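SnoaL-like domain-containing protein (Kribbella flavida, PDB 4LMI) is of unknown function but has an NTF2-like fold resembling ketosteroid isomerases and may bind or convert a small hydrophobic molecule. Local coordinates at residues B[32-43]-B[104-113]. Residues are numbered along the deposited sequence; the frame is centred on the assembly and turned at random. Where two conformers were deposited one is given.
Sequences LLAEDVRYELPQ and LVSRVTDFWP
Tyr39 lays the edge of its ring against Val108 and Asp110. Its CD1 meets Val108 CG1 at 3.5 Å, close to the ring plane, and its OH donates to Asp110 OD2 over 2.8 Å. Ring and carboxylate planes stand 79° apart, and the hydroxyl reaches OD2 from above the carboxylate plane. Trp112 NE1 donates to the same oxygen from the opposite face, so two bonds grip OD2 and fix the turn of the carboxylate. The Tyr39 ring gets there because CG lies anti to the backbone N (chi1 175°). Leu41 CD2 fills in beside them, at the indole edge, 3.6 Å from Trp112 CD1.

Beneath these side chains, strands 37-41 and 104-111 run parallel, their axes 12° apart, with Arg38 N bonded to Ser106 O, and Glu40 N to Val108 O. This is the parallel pairing within the curved mixed sheet of the NTF2-like fold, whose concave side in this family commonly lines a pocket; helices 6-22 and 51-59 cover the face bearing Val108. On the far side of 104-111, Glu99 of strand 90-101 is paired with both Ser106 and Arg107, a classic beta bulge.

On the other face, Arg38 NH1 bonds Glu40 OE2 at 2.9 Å in a salt bridge lying in the guanidinium plane, while Arg107 NH1 sits over that guanidinium's face, 3.7 Å from Arg38 CD. Farther along, Pro42 CG packs on Thr109 CG2 at 3.5 Å. Gln43 then closes a two-bond clasp on Trp112: Trp112 N donates to Gln43 OE1 on a lone pair, 2.6 Å away, and NE2 donates to Trp112 O from above the carbonyl plane. With an alanine here both bonds would go, and the Trp112 backbone would probably be freer to shift, while Glu114 O of the second subunit would lose its bond from NE2.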
loop_
_atom_site.group_PDB
_atom_site.type_symbol
_atom_site.label_atom_id
_atom_site.label_comp_id
_atom_site.label_asym_id
_atom_site.label_seq_id
_atom_site.Cartn_x
_atom_site.Cartn_y
_atom_site.Cartn_z
ATOM N N LEU B 32 8.973 -15.220 -13.979
ATOM C CA LEU B 32 7.619 -14.768 -13.670
ATOM C C LEU B 32 7.333 -13.321 -14.089
ATOM O O LEU B 32 6.218 -12.833 -13.902
ATOM C CB LEU B 32 7.256 -15.012 -12.197
ATOM C CG LEU B 32 8.183 -14.536 -11.093
ATOM C CD1 LEU B 32 8.016 -13.038 -10.854
ATOM C CD2 LEU B 32 7.904 -15.326 -9.819
ATOM N N LEU B 33 8.329 -12.649 -14.663
ATOM C CA LEU B 33 8.159 -11.271 -15.124
ATOM C C LEU B 33 7.859 -11.236 -16.610
ATOM O O LEU B 33 8.481 -11.964 -17.385
ATOM C CB LEU B 33 9.427 -10.458 -14.870
ATOM C CG LEU B 33 9.998 -10.405 -13.454
ATOM C CD1 LEU B 33 11.382 -9.777 -13.492
ATOM C CD2 LEU B 33 9.066 -9.656 -12.509
ATOM N N ALA B 34 6.919 -10.379 -17.009
ATOM C CA ALA B 34 6.673 -10.113 -18.428
ATOM C C ALA B 34 7.925 -9.511 -19.064
ATOM O O ALA B 34 8.656 -8.759 -18.413
ATOM C CB ALA B 34 5.495 -9.163 -18.588
ATOM N N GLU B 35 8.180 -9.830 -20.331
ATOM C CA GLU B 35 9.344 -9.252 -21.006
ATOM C C GLU B 35 9.306 -7.718 -20.935
ATOM O O GLU B 35 10.352 -7.078 -20.827
ATOM C CB GLU B 35 9.479 -9.747 -22.454
ATOM C CG GLU B 35 10.851 -9.464 -23.050
ATOM C CD GLU B 35 11.168 -10.286 -24.285
ATOM O OE1 GLU B 35 10.250 -10.564 -25.087
ATOM O OE2 GLU B 35 12.354 -10.647 -24.457
ATOM N N ASP B 36 8.103 -7.144 -20.958
ATOM C CA ASP B 36 7.945 -5.688 -20.907
ATOM C C ASP B 36 7.456 -5.178 -19.551
ATOM O O ASP B 36 6.755 -4.163 -19.481
ATOM C CB ASP B 36 7.013 -5.211 -22.029
ATOM C CG ASP B 36 5.579 -5.709 -21.866
ATOM O OD1 ASP B 36 5.304 -6.532 -20.961
ATOM O OD2 ASP B 36 4.717 -5.267 -22.653
ATOM N N VAL B 37 7.820 -5.884 -18.481
ATOM C CA VAL B 37 7.456 -5.468 -17.127
ATOM C C VAL B 37 7.856 -4.010 -16.881
ATOM O O VAL B 37 8.917 -3.553 -17.328
ATOM C CB VAL B 37 8.029 -6.408 -16.034
ATOM C CG1 VAL B 37 9.556 -6.420 -16.056
ATOM C CG2 VAL B 37 7.502 -6.022 -14.650
ATOM N N ARG B 38 6.975 -3.286 -16.203
ATOM C CA ARG B 38 7.204 -1.883 -15.890
ATOM C C ARG B 38 7.192 -1.694 -14.374
ATOM O O ARG B 38 6.212 -2.036 -13.707
ATOM C CB ARG B 38 6.145 -1.010 -16.564
ATOM C CG ARG B 38 6.193 0.453 -16.144
ATOM C CD ARG B 38 5.332 1.313 -17.051
ATOM N NE ARG B 38 4.945 2.548 -16.387
ATOM C CZ ARG B 38 4.626 3.678 -17.011
ATOM N NH1 ARG B 38 4.283 4.742 -16.300
ATOM N NH2 ARG B 38 4.662 3.754 -18.337
ATOM N N TYR B 39 8.299 -1.161 -13.857
ATOM C CA TYR B 39 8.497 -0.909 -12.431
ATOM C C TYR B 39 8.488 0.587 -12.160
ATOM O O TYR B 39 9.139 1.354 -12.868
ATOM C CB TYR B 39 9.848 -1.490 -12.006
ATOM C CG TYR B 39 10.280 -1.217 -10.579
ATOM C CD1 TYR B 39 9.693 -1.892 -9.511
ATOM C CD2 TYR B 39 11.317 -0.324 -10.301
ATOM C CE1 TYR B 39 10.107 -1.676 -8.209
ATOM C CE2 TYR B 39 11.736 -0.095 -8.996
ATOM C CZ TYR B 39 11.127 -0.774 -7.957
ATOM O OH TYR B 39 11.534 -0.561 -6.665
ATOM N N GLU B 40 7.751 0.999 -11.135
ATOM C CA GLU B 40 7.754 2.390 -10.701
ATOM C C GLU B 40 8.055 2.480 -9.220
ATOM O O GLU B 40 7.600 1.638 -8.433
ATOM C CB GLU B 40 6.393 3.036 -10.935
ATOM C CG GLU B 40 5.981 3.254 -12.381
ATOM C CD GLU B 40 4.613 3.906 -12.450
ATOM O OE1 GLU B 40 3.830 3.722 -11.499
ATOM O OE2 GLU B 40 4.311 4.602 -13.430
ATOM N N LEU B 41 8.825 3.506 -8.861
ATOM C CA LEU B 41 8.980 3.965 -7.491
ATOM C C LEU B 41 8.435 5.387 -7.447
ATOM O O LEU B 41 9.190 6.337 -7.681
ATOM C CB LEU B 41 10.459 3.980 -7.101
ATOM C CG LEU B 41 11.136 2.721 -6.571
ATOM C CD1 LEU B 41 12.651 2.855 -6.683
ATOM C CD2 LEU B 41 10.721 2.463 -5.128
ATOM N N PRO B 42 7.120 5.549 -7.184
ATOM C CA PRO B 42 6.520 6.886 -7.264
ATOM C C PRO B 42 7.157 7.942 -6.359
ATOM O O PRO B 42 7.233 9.114 -6.752
ATOM C CB PRO B 42 5.062 6.637 -6.871
ATOM C CG PRO B 42 4.807 5.245 -7.355
ATOM C CD PRO B 42 6.085 4.501 -7.069
ATOM N N GLN B 43 7.622 7.531 -5.177
ATOM C CA GLN B 43 8.246 8.454 -4.220
ATOM C C GLN B 43 9.472 9.163 -4.801
ATOM O O GLN B 43 9.745 10.319 -4.473
ATOM C CB GLN B 43 8.656 7.716 -2.946
ATOM C CG GLN B 43 7.528 7.370 -1.987
ATOM C CD GLN B 43 7.958 6.302 -1.003
ATOM O OE1 GLN B 43 7.936 5.114 -1.322
ATOM N NE2 GLN B 43 8.373 6.718 0.196
ATOM N N LEU B 104 1.926 -13.545 -15.982
ATOM C CA LEU B 104 3.215 -12.914 -15.710
ATOM C C LEU B 104 3.009 -11.552 -15.067
ATOM O O LEU B 104 2.003 -10.883 -15.320
ATOM C CB LEU B 104 4.032 -12.749 -17.004
ATOM C CG LEU B 104 4.410 -14.016 -17.784
ATOM C CD1 LEU B 104 5.020 -13.664 -19.134
ATOM C CD2 LEU B 104 5.353 -14.899 -16.975
ATOM N N VAL B 105 3.976 -11.143 -14.247
ATOM C CA VAL B 105 3.953 -9.832 -13.602
ATOM C C VAL B 105 4.245 -8.762 -14.659
ATOM O O VAL B 105 5.341 -8.715 -15.231
ATOM C CB VAL B 105 4.963 -9.773 -12.432
ATOM C CG1 VAL B 105 5.104 -8.359 -11.878
ATOM C CG2 VAL B 105 4.548 -10.737 -11.329
ATOM N N SER B 106 3.251 -7.910 -14.892
ATOM C CA SER B 106 3.304 -6.889 -15.930
ATOM C C SER B 106 3.677 -5.505 -15.382
ATOM O O SER B 106 4.341 -4.721 -16.059
ATOM C CB SER B 106 1.955 -6.834 -16.646
ATOM O OG SER B 106 1.908 -5.793 -17.594
ATOM N N ARG B 107 3.237 -5.207 -14.162
ATOM C CA ARG B 107 3.530 -3.928 -13.517
ATOM C C ARG B 107 3.884 -4.157 -12.063
ATOM O O ARG B 107 3.286 -5.014 -11.401
ATOM C CB ARG B 107 2.340 -2.969 -13.616
ATOM C CG ARG B 107 1.962 -2.605 -15.044
ATOM C CD ARG B 107 0.815 -1.616 -15.117
ATOM N NE ARG B 107 0.407 -1.431 -16.507
ATOM C CZ ARG B 107 0.855 -0.463 -17.306
ATOM N NH1 ARG B 107 1.720 0.438 -16.856
ATOM N NH2 ARG B 107 0.426 -0.393 -18.558
ATOM N N VAL B 108 4.866 -3.403 -11.582
ATOM C CA VAL B 108 5.243 -3.406 -10.167
ATOM C C VAL B 108 5.310 -1.946 -9.755
ATOM O O VAL B 108 6.014 -1.166 -10.383
ATOM C CB VAL B 108 6.630 -4.069 -9.939
ATOM C CG1 VAL B 108 7.059 -3.986 -8.475
ATOM C CG2 VAL B 108 6.636 -5.520 -10.405
ATOM N N THR B 109 4.564 -1.568 -8.722
ATOM C CA THR B 109 4.655 -0.215 -8.178
ATOM C C THR B 109 4.979 -0.332 -6.697
ATOM O O THR B 109 4.173 -0.858 -5.924
ATOM C CB THR B 109 3.362 0.592 -8.432
ATOM O OG1 THR B 109 3.116 0.641 -9.841
ATOM C CG2 THR B 109 3.489 2.021 -7.920
ATOM N N ASP B 110 6.173 0.145 -6.337
ATOM C CA ASP B 110 6.746 0.021 -4.994
ATOM C C ASP B 110 6.545 1.306 -4.214
ATOM O O ASP B 110 6.829 2.393 -4.731
ATOM C CB ASP B 110 8.265 -0.188 -5.092
ATOM C CG ASP B 110 8.689 -1.656 -5.126
ATOM O OD1 ASP B 110 7.890 -2.548 -5.480
ATOM O OD2 ASP B 110 9.878 -1.908 -4.815
ATOM N N PHE B 111 6.077 1.172 -2.973
ATOM C CA PHE B 111 6.104 2.247 -1.984
ATOM C C PHE B 111 6.934 1.791 -0.794
ATOM O O PHE B 111 6.804 0.646 -0.349
ATOM C CB PHE B 111 4.690 2.587 -1.503
ATOM C CG PHE B 111 3.816 3.183 -2.564
ATOM C CD1 PHE B 111 3.875 4.550 -2.843
ATOM C CD2 PHE B 111 2.924 2.383 -3.283
ATOM C CE1 PHE B 111 3.065 5.110 -3.822
ATOM C CE2 PHE B 111 2.111 2.940 -4.264
ATOM C CZ PHE B 111 2.185 4.305 -4.533
ATOM N N TRP B 112 7.780 2.684 -0.284
ATOM C CA TRP B 112 8.611 2.381 0.881
ATOM C C TRP B 112 8.422 3.417 1.950
ATOM O O TRP B 112 9.270 4.292 2.121
ATOM C CB TRP B 112 10.075 2.237 0.467
ATOM C CG TRP B 112 10.236 1.074 -0.473
ATOM C CD1 TRP B 112 10.330 1.101 -1.863
ATOM C CD2 TRP B 112 10.245 -0.348 -0.116
ATOM N NE1 TRP B 112 10.421 -0.173 -2.371
ATOM C CE2 TRP B 112 10.374 -1.088 -1.377
ATOM C CE3 TRP B 112 10.179 -1.057 1.079
ATOM C CZ2 TRP B 112 10.435 -2.476 -1.412
ATOM C CZ3 TRP B 112 10.234 -2.455 1.029
ATOM C CH2 TRP B 112 10.360 -3.145 -0.188
ATOM N N PRO B 113 7.285 3.346 2.675
ATOM C CA PRO B 113 7.039 4.331 3.724
ATOM C C PRO B 113 8.067 4.193 4.832
ATOM O O PRO B 113 8.466 3.073 5.172
ATOM C CB PRO B 113 5.640 3.966 4.238
ATOM C CG PRO B 113 5.421 2.546 3.820
ATOM C CD PRO B 113 6.152 2.414 2.522
HETATM O O HOH W 1 4.105 -3.701 -18.669
HETATM O O HOH W 2 2.862 -7.241 -19.801
HETATM O O HOH W 3 4.381 0.015 -12.625
HETATM O O HOH W 4 7.776 4.826 -4.168
#